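Tubulin-like protein CetZ1 (Haloferax volcanii, PDB 4B46) binds GTP as a tubulin-like GTPase and controls archaeal cell shape, being essential for the rod-shaped cells required for efficient swimming. Local coordinates at residues V214-G225 with A292-A300; R270-A279 with E338-L346. All blocks are in the same frame, centred on the assembly; numbering follows the deposited sequence.

Contacts 1 and 2 show how one sheet can carry helices on both faces. Helix 216-223 lies against strand 294-301 in contact 1, and helix 265-280 against strand 339-347 in contact 2; these strands are antiparallel neighbours, and the helices sit on opposite faces of the sheet. The contact centres are about 15 Å apart, yet they join through the backbone, with V298 O to V343 N at 2.7 Å and A300 N to A341 O at 2.8 Å, both probable hydrogen bonds. A295 CB also packs on L346 CD2 at 3.6 Å. Both contacts belong to the C-terminal domain and stand away from the GTP-binding residues and the GDP pocket.

Contact 1 (V214-G225 with A292-A300); sequences VDSSEIINTLAG and AERALLVLA
A helix laid on the C-terminal-domain part of the chain's mixed sheet brings T222, I219 and V214 against R294, L296 and V298. The helix 216-223 runs nearly antiparallel to the strand 294-300, at 153° and with an axial approach of 8.1 Å. T222 works with both of its branches. Its OG1, held beside its own backbone N (chi1 -60°), donates to E218 O at 2.7 Å, tilted 20° from the carbonyl plane; T222 N is the second donor to that same oxygen. A water then reaches across the interface, donating to T222 OG1 and to A295 O. The methyl CG2 lies 3.9 Å from L296 CB, and further along that side chain CD2 of L296 touches I219 CG1 at 3.7 Å, the two side chains crossing obliquely. A valine in place of T222 would probably leave the bridging water without its helix-side partner and take from E218 O its hydroxyl donor, with the backbone N remaining.

R294 extends alongside N221 and T222, its CD 3.4 Å from N221 O. A second water, in the plane of the guanidinium at its edge, accepts from NH1 at 3.0 Å and from G225 N, and donates to T222 O. NH1 also forms a salt bridge with E293 OE2 at 3.1 Å, while NE pairs with E326. E293 and R294 together face S347 in a classic beta bulge. At the helix start, D215 and E218 form a capping box.

Around the contact, I219 packs on F198 and L296 on L197 of helix 179-198, V214 and V298 on Y332 of strand 326-333, and T222 on L345 of strand 339-347.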
loop_
_atom_site.group_PDB
_atom_site.type_symbol
_atom_site.label_atom_id
_atom_site.label_comp_id
_atom_site.label_asym_id
_atom_site.label_seq_id
_atom_site.Cartn_x
_atom_site.Cartn_y
_atom_site.Cartn_z
ATOM N N VAL A 214 6.172 17.344 -6.294
ATOM C CA VAL A 214 5.677 16.763 -5.056
ATOM C C VAL A 214 6.845 16.245 -4.241
ATOM O O VAL A 214 7.631 15.433 -4.727
ATOM C CB VAL A 214 4.729 15.562 -5.318
ATOM C CG1 VAL A 214 4.403 14.833 -4.012
ATOM C CG2 VAL A 214 3.459 16.010 -6.004
ATOM N N ASP A 215 6.960 16.696 -2.997
ATOM C CA ASP A 215 7.993 16.154 -2.123
ATOM C C ASP A 215 7.391 15.224 -1.072
ATOM O O ASP A 215 6.172 15.147 -0.932
ATOM C CB ASP A 215 8.839 17.270 -1.492
ATOM C CG ASP A 215 8.009 18.297 -0.761
ATOM O OD1 ASP A 215 7.031 17.922 -0.083
ATOM O OD2 ASP A 215 8.335 19.494 -0.860
ATOM N N SER A 216 8.251 14.516 -0.350
ATOM C CA SER A 216 7.819 13.573 0.679
ATOM C C SER A 216 6.971 14.237 1.763
ATOM O O SER A 216 6.043 13.624 2.304
ATOM C CB SER A 216 9.039 12.905 1.322
ATOM O OG SER A 216 9.942 12.463 0.327
ATOM N N SER A 217 7.310 15.482 2.090
ATOM C CA SER A 217 6.563 16.234 3.086
ATOM C C SER A 217 5.077 16.297 2.758
ATOM O O SER A 217 4.225 16.163 3.638
ATOM C CB SER A 217 7.123 17.651 3.216
ATOM O OG SER A 217 7.588 17.860 4.534
ATOM N N GLU A 218 4.771 16.496 1.485
ATOM C CA GLU A 218 3.384 16.590 1.057
ATOM C C GLU A 218 2.639 15.276 1.233
ATOM O O GLU A 218 1.449 15.262 1.542
ATOM C CB GLU A 218 3.302 17.063 -0.396
ATOM C CG GLU A 218 3.742 18.508 -0.575
ATOM C CD GLU A 218 3.461 19.026 -1.961
ATOM O OE1 GLU A 218 4.286 18.778 -2.862
ATOM O OE2 GLU A 218 2.414 19.678 -2.149
ATOM N N ILE A 219 3.340 14.171 1.019
ATOM C CA ILE A 219 2.736 12.860 1.196
ATOM C C ILE A 219 2.533 12.596 2.678
ATOM O O ILE A 219 1.454 12.177 3.106
ATOM C CB ILE A 219 3.608 11.751 0.587
ATOM C CG1 ILE A 219 3.640 11.897 -0.936
ATOM C CG2 ILE A 219 3.089 10.364 0.997
ATOM C CD1 ILE A 219 4.660 11.005 -1.608
ATOM N N ILE A 220 3.575 12.857 3.461
ATOM C CA ILE A 220 3.516 12.633 4.898
ATOM C C ILE A 220 2.402 13.471 5.529
ATOM O O ILE A 220 1.615 12.984 6.347
ATOM C CB ILE A 220 4.893 12.933 5.542
ATOM C CG1 ILE A 220 5.889 11.852 5.114
ATOM C CG2 ILE A 220 4.792 13.024 7.060
ATOM C CD1 ILE A 220 7.317 12.159 5.469
ATOM N N ASN A 221 2.317 14.730 5.119
ATOM C CA ASN A 221 1.297 15.628 5.647
ATOM C C ASN A 221 -0.125 15.254 5.198
ATOM O O ASN A 221 -1.095 15.470 5.927
ATOM C CB ASN A 221 1.645 17.081 5.307
ATOM C CG ASN A 221 2.800 17.598 6.139
ATOM O OD1 ASN A 221 3.148 17.002 7.152
ATOM N ND2 ASN A 221 3.393 18.709 5.724
ATOM N N THR A 222 -0.246 14.671 4.013
ATOM C CA THR A 222 -1.540 14.161 3.564
ATOM C C THR A 222 -1.999 12.973 4.415
ATOM O O THR A 222 -3.192 12.826 4.706
ATOM C CB THR A 222 -1.509 13.783 2.066
ATOM O OG1 THR A 222 -1.181 14.941 1.294
ATOM C CG2 THR A 222 -2.886 13.260 1.593
ATOM N N LEU A 223 -1.046 12.139 4.830
ATOM C CA LEU A 223 -1.369 10.927 5.577
ATOM C C LEU A 223 -1.460 11.164 7.079
ATOM O O LEU A 223 -1.890 10.286 7.812
ATOM C CB LEU A 223 -0.317 9.847 5.312
ATOM C CG LEU A 223 -0.180 9.365 3.871
ATOM C CD1 LEU A 223 1.064 8.519 3.686
ATOM C CD2 LEU A 223 -1.429 8.589 3.451
ATOM N N ALA A 224 -1.059 12.348 7.538
ATOM C CA ALA A 224 -0.807 12.563 8.962
ATOM C C ALA A 224 -2.032 12.431 9.860
ATOM O O ALA A 224 -1.901 12.125 11.047
ATOM C CB ALA A 224 -0.114 13.921 9.194
ATOM N N GLY A 225 -3.217 12.669 9.308
ATOM C CA GLY A 225 -4.441 12.557 10.090
ATOM C C GLY A 225 -4.810 11.130 10.484
ATOM O O GLY A 225 -5.685 10.914 11.317
ATOM N N ALA A 292 -13.506 12.679 2.525
ATOM C CA ALA A 292 -12.094 12.384 2.765
ATOM C C ALA A 292 -11.478 13.560 3.511
ATOM O O ALA A 292 -11.869 14.707 3.306
ATOM C CB ALA A 292 -11.358 12.138 1.461
ATOM N N GLU A 293 -10.529 13.276 4.391
ATOM C CA GLU A 293 -9.950 14.323 5.227
ATOM C C GLU A 293 -8.977 15.203 4.440
ATOM O O GLU A 293 -9.011 16.427 4.535
ATOM C CB GLU A 293 -9.244 13.683 6.429
ATOM C CG GLU A 293 -8.779 14.663 7.490
ATOM C CD GLU A 293 -8.168 13.963 8.694
ATOM O OE1 GLU A 293 -8.321 12.725 8.812
ATOM O OE2 GLU A 293 -7.535 14.654 9.520
ATOM N N ARG A 294 -8.100 14.574 3.667
ATOM C CA ARG A 294 -7.092 15.304 2.911
ATOM C C ARG A 294 -6.889 14.582 1.597
ATOM O O ARG A 294 -7.053 13.369 1.531
ATOM C CB ARG A 294 -5.764 15.346 3.675
ATOM C CG ARG A 294 -5.817 16.075 5.000
ATOM C CD ARG A 294 -4.416 16.140 5.615
ATOM N NE ARG A 294 -4.348 17.114 6.702
ATOM C CZ ARG A 294 -4.536 16.818 7.983
ATOM N NH1 ARG A 294 -4.799 15.568 8.348
ATOM N NH2 ARG A 294 -4.457 17.771 8.901
ATOM N N ALA A 295 -6.546 15.332 0.552
ATOM C CA ALA A 295 -6.329 14.762 -0.771
ATOM C C ALA A 295 -5.005 15.257 -1.332
ATOM O O ALA A 295 -4.587 16.384 -1.064
ATOM C CB ALA A 295 -7.476 15.141 -1.717
ATOM N N LEU A 296 -4.348 14.409 -2.110
ATOM C CA LEU A 296 -3.127 14.789 -2.789
ATOM C C LEU A 296 -3.222 14.313 -4.217
ATOM O O LEU A 296 -3.473 13.138 -4.469
ATOM C CB LEU A 296 -1.913 14.142 -2.124
ATOM C CG LEU A 296 -0.586 14.262 -2.875
ATOM C CD1 LEU A 296 -0.089 15.722 -2.976
ATOM C CD2 LEU A 296 0.495 13.388 -2.218
ATOM N N LEU A 297 -3.023 15.237 -5.147
ATOM C CA LEU A 297 -3.016 14.932 -6.564
ATOM C C LEU A 297 -1.577 14.832 -7.036
ATOM O O LEU A 297 -0.754 15.697 -6.739
ATOM C CB LEU A 297 -3.745 16.039 -7.343
ATOM C CG LEU A 297 -3.654 15.968 -8.862
ATOM C CD1 LEU A 297 -4.249 14.660 -9.369
ATOM C CD2 LEU A 297 -4.368 17.176 -9.498
ATOM N N VAL A 298 -1.278 13.776 -7.779
ATOM C CA VAL A 298 0.049 13.596 -8.326
ATOM C C VAL A 298 -0.038 13.325 -9.822
ATOM O O VAL A 298 -0.701 12.377 -10.249
ATOM C CB VAL A 298 0.777 12.419 -7.641
ATOM C CG1 VAL A 298 2.147 12.203 -8.274
ATOM C CG2 VAL A 298 0.913 12.670 -6.143
ATOM N N LEU A 299 0.628 14.162 -10.613
ATOM C CA LEU A 299 0.736 13.954 -12.058
ATOM C C LEU A 299 2.156 13.526 -12.397
ATOM O O LEU A 299 3.101 14.203 -12.048
ATOM C CB LEU A 299 0.405 15.238 -12.820
ATOM C CG LEU A 299 -1.029 15.476 -13.288
ATOM C CD1 LEU A 299 -1.454 14.425 -14.307
ATOM C CD2 LEU A 299 -1.976 15.483 -12.114
ATOM N N ALA A 300 2.315 12.401 -13.080
ATOM C CA ALA A 300 3.646 11.933 -13.440
ATOM C C ALA A 300 3.752 11.783 -14.944
ATOM O O ALA A 300 2.867 11.219 -15.583
ATOM C CB ALA A 300 3.948 10.610 -12.751
HETATM O O HOH W 1 -3.265 16.705 1.283
HETATM O O HOH W 2 -4.605 12.988 6.894
#

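Contact 2 (R270-A279 with E338-L346); sequences RITSLVRKAA and EKVAGVILL
I344 and V340 of strand 339-346 meet helix 270-279, another helix-on-sheet layer of the C-terminal domain, with axes 7.6 Å apart and crossing at -47°. The side chain of I344 illustrates how a beta-branched residue divides its work. Its CB stops 5.0 Å short of A278 CB. From there CG2 turns along the strand and meets L346 CD2 at 3.8 Å, whereas CG1, beside the backbone N (chi1 -57°), comes within 4.2 Å of A278 CB. The chain then continues extended, and the tip CD1 enters between neighbouring helix residues: A279 CB is 3.6 Å away, V275 O 3.5 Å, and A278 CB and V275 CG1 lie a little further off.

Nearer the start of the strand, V340 takes up the same task against L274. CG1 of V340 meets CD1 of L274 at 3.5 Å, the two side chains passing at a slant, and the same L274 methyl also rests close to V340 O. Between V340 and I344 stands G342, which meets the helix with its backbone: A278 CB lies 3.7 Å from G342 O. NE of R270 approaches V340 CG2 obliquely, near the strand's beginning.

Beyond the two segments, L297 and L299 of strand 294-301 receive V275 and I271, and W317 and I318 of helix 308-322 pack on A279 and I344. Methyl groups and backbone carbonyls carry the contact, with neither hydrogen bond nor salt bridge between helix and strand, so the cohesion here rests on shape fit and buried apolar surface; the price appears at R270, whose NE is buried with no partner in the model.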
loop_
_atom_site.group_PDB
_atom_site.type_symbol
_atom_site.label_atom_id
_atom_site.label_comp_id
_atom_site.label_asym_id
_atom_site.label_seq_id
_atom_site.Cartn_x
_atom_site.Cartn_y
_atom_site.Cartn_z
ATOM N N ARG A 270 -6.031 17.669 -20.977
ATOM C CA ARG A 270 -5.608 16.282 -20.824
ATOM C C ARG A 270 -5.394 15.957 -19.346
ATOM O O ARG A 270 -5.787 14.894 -18.860
ATOM C CB ARG A 270 -4.315 16.038 -21.607
ATOM C CG ARG A 270 -3.833 14.594 -21.587
ATOM C CD ARG A 270 -2.321 14.502 -21.716
ATOM N NE ARG A 270 -1.660 15.331 -20.711
ATOM C CZ ARG A 270 -1.051 16.482 -20.975
ATOM N NH1 ARG A 270 -1.002 16.939 -22.220
ATOM N NH2 ARG A 270 -0.488 17.174 -19.996
ATOM N N ILE A 271 -4.770 16.889 -18.635
ATOM C CA ILE A 271 -4.521 16.731 -17.214
ATOM C C ILE A 271 -5.814 16.684 -16.415
ATOM O O ILE A 271 -5.994 15.807 -15.574
ATOM C CB ILE A 271 -3.634 17.863 -16.669
ATOM C CG1 ILE A 271 -2.192 17.673 -17.136
ATOM C CG2 ILE A 271 -3.692 17.903 -15.145
ATOM C CD1 ILE A 271 -1.249 18.780 -16.676
ATOM N N THR A 272 -6.715 17.627 -16.668
ATOM C CA THR A 272 -7.948 17.659 -15.897
ATOM C C THR A 272 -8.791 16.417 -16.173
ATOM O O THR A 272 -9.492 15.929 -15.286
ATOM C CB THR A 272 -8.763 18.939 -16.150
ATOM O OG1 THR A 272 -9.020 19.081 -17.550
ATOM C CG2 THR A 272 -7.997 20.141 -15.664
ATOM N N SER A 273 -8.708 15.904 -17.400
ATOM C CA SER A 273 -9.377 14.652 -17.765
ATOM C C SER A 273 -8.846 13.443 -16.996
ATOM O O SER A 273 -9.626 12.627 -16.507
ATOM C CB SER A 273 -9.279 14.397 -19.272
ATOM O OG SER A 273 -10.184 15.228 -19.977
ATOM N N LEU A 274 -7.523 13.314 -16.908
ATOM C CA LEU A 274 -6.924 12.246 -16.115
ATOM C C LEU A 274 -7.340 12.342 -14.650
ATOM O O LEU A 274 -7.587 11.325 -13.999
ATOM C CB LEU A 274 -5.400 12.296 -16.192
ATOM C CG LEU A 274 -4.668 11.648 -17.361
ATOM C CD1 LEU A 274 -3.179 11.734 -17.085
ATOM C CD2 LEU A 274 -5.102 10.193 -17.571
ATOM N N VAL A 275 -7.396 13.569 -14.140
ATOM C CA VAL A 275 -7.796 13.820 -12.763
ATOM C C VAL A 275 -9.211 13.288 -12.531
ATOM O O VAL A 275 -9.462 12.549 -11.573
ATOM C CB VAL A 275 -7.709 15.332 -12.411
ATOM C CG1 VAL A 275 -8.333 15.614 -11.063
ATOM C CG2 VAL A 275 -6.259 15.803 -12.417
ATOM N N ARG A 276 -10.127 13.648 -13.421
ATOM C CA ARG A 276 -11.494 13.133 -13.351
ATOM C C ARG A 276 -11.561 11.607 -13.454
ATOM O O ARG A 276 -12.265 10.963 -12.676
ATOM C CB ARG A 276 -12.390 13.791 -14.407
ATOM C CG ARG A 276 -12.563 15.299 -14.193
ATOM C CD ARG A 276 -13.752 15.870 -14.983
ATOM N NE ARG A 276 -13.591 15.692 -16.424
ATOM C CZ ARG A 276 -12.876 16.505 -17.193
ATOM N NH1 ARG A 276 -12.263 17.549 -16.655
ATOM N NH2 ARG A 276 -12.771 16.274 -18.494
ATOM N N LYS A 277 -10.822 11.032 -14.399
ATOM C CA LYS A 277 -10.832 9.582 -14.599
ATOM C C LYS A 277 -10.316 8.848 -13.374
ATOM O O LYS A 277 -10.836 7.787 -13.005
ATOM C CB LYS A 277 -10.006 9.192 -15.822
ATOM C CG LYS A 277 -10.676 9.518 -17.138
ATOM C CD LYS A 277 -9.667 9.557 -18.271
ATOM C CE LYS A 277 -10.281 10.117 -19.542
ATOM N NZ LYS A 277 -9.248 10.280 -20.597
ATOM N N ALA A 278 -9.293 9.419 -12.739
ATOM C CA ALA A 278 -8.714 8.825 -11.542
ATOM C C ALA A 278 -9.674 8.917 -10.360
ATOM O O ALA A 278 -9.801 7.967 -9.581
ATOM C CB ALA A 278 -7.379 9.492 -11.199
ATOM N N ALA A 279 -10.359 10.052 -10.230
ATOM C CA ALA A 279 -11.245 10.249 -9.086
ATOM C C ALA A 279 -12.506 9.406 -9.202
ATOM O O ALA A 279 -13.049 8.958 -8.193
ATOM C CB ALA A 279 -11.617 11.696 -8.931
ATOM N N GLU A 338 6.710 7.890 -21.697
ATOM C CA GLU A 338 5.770 7.868 -22.812
ATOM C C GLU A 338 4.327 7.786 -22.320
ATOM O O GLU A 338 3.390 7.705 -23.114
ATOM C CB GLU A 338 6.104 6.718 -23.767
ATOM C CG GLU A 338 7.469 6.867 -24.439
ATOM C CD GLU A 338 8.011 5.554 -24.977
ATOM O OE1 GLU A 338 7.309 4.526 -24.864
ATOM O OE2 GLU A 338 9.143 5.549 -25.506
ATOM N N LYS A 339 4.163 7.820 -21.000
ATOM C CA LYS A 339 2.844 7.839 -20.378
ATOM C C LYS A 339 2.694 9.043 -19.462
ATOM O O LYS A 339 3.668 9.514 -18.875
ATOM C CB LYS A 339 2.624 6.580 -19.539
ATOM C CG LYS A 339 2.290 5.328 -20.313
ATOM C CD LYS A 339 2.007 4.199 -19.340
ATOM C CE LYS A 339 1.692 2.894 -20.052
ATOM N NZ LYS A 339 1.422 1.799 -19.070
ATOM N N VAL A 340 1.467 9.539 -19.343
ATOM C CA VAL A 340 1.131 10.463 -18.273
ATOM C C VAL A 340 0.169 9.753 -17.328
ATOM O O VAL A 340 -0.815 9.152 -17.763
ATOM C CB VAL A 340 0.507 11.772 -18.794
ATOM C CG1 VAL A 340 0.186 12.701 -17.630
ATOM C CG2 VAL A 340 1.450 12.464 -19.769
ATOM N N ALA A 341 0.465 9.795 -16.037
ATOM C CA ALA A 341 -0.389 9.148 -15.052
ATOM C C ALA A 341 -0.819 10.145 -13.985
ATOM O O ALA A 341 -0.018 10.973 -13.539
ATOM C CB ALA A 341 0.334 7.972 -14.418
ATOM N N GLY A 342 -2.086 10.070 -13.593
ATOM C CA GLY A 342 -2.595 10.875 -12.499
ATOM C C GLY A 342 -2.995 9.987 -11.338
ATOM O O GLY A 342 -3.712 9.000 -11.526
ATOM N N VAL A 343 -2.519 10.323 -10.141
ATOM C CA VAL A 343 -2.877 9.577 -8.946
ATOM C C VAL A 343 -3.523 10.513 -7.948
ATOM O O VAL A 343 -3.065 11.629 -7.741
ATOM C CB VAL A 343 -1.633 8.898 -8.309
ATOM C CG1 VAL A 343 -1.749 8.827 -6.786
ATOM C CG2 VAL A 343 -1.430 7.507 -8.895
ATOM N N ILE A 344 -4.601 10.063 -7.330
ATOM C CA ILE A 344 -5.191 10.816 -6.242
ATOM C C ILE A 344 -5.123 9.976 -4.979
ATOM O O ILE A 344 -5.616 8.854 -4.945
ATOM C CB ILE A 344 -6.651 11.192 -6.542
ATOM C CG1 ILE A 344 -6.724 11.996 -7.857
ATOM C CG2 ILE A 344 -7.232 11.994 -5.387
ATOM C CD1 ILE A 344 -8.136 12.330 -8.304
ATOM N N LEU A 345 -4.485 10.521 -3.953
ATOM C CA LEU A 345 -4.421 9.873 -2.658
ATOM C C LEU A 345 -5.460 10.550 -1.793
ATOM O O LEU A 345 -5.464 11.778 -1.670
ATOM C CB LEU A 345 -3.022 10.042 -2.046
ATOM C CG LEU A 345 -2.863 9.734 -0.556
ATOM C CD1 LEU A 345 -3.180 8.262 -0.240
ATOM C CD2 LEU A 345 -1.453 10.113 -0.060
ATOM N N LEU A 346 -6.370 9.752 -1.243
ATOM C CA LEU A 346 -7.397 10.254 -0.349
ATOM C C LEU A 346 -7.171 9.623 1.012
ATOM O O LEU A 346 -7.233 8.404 1.153
ATOM C CB LEU A 346 -8.796 9.910 -0.871
ATOM C CG LEU A 346 -9.155 10.497 -2.237
ATOM C CD1 LEU A 346 -10.491 9.949 -2.725
ATOM C CD2 LEU A 346 -9.205 12.020 -2.176
#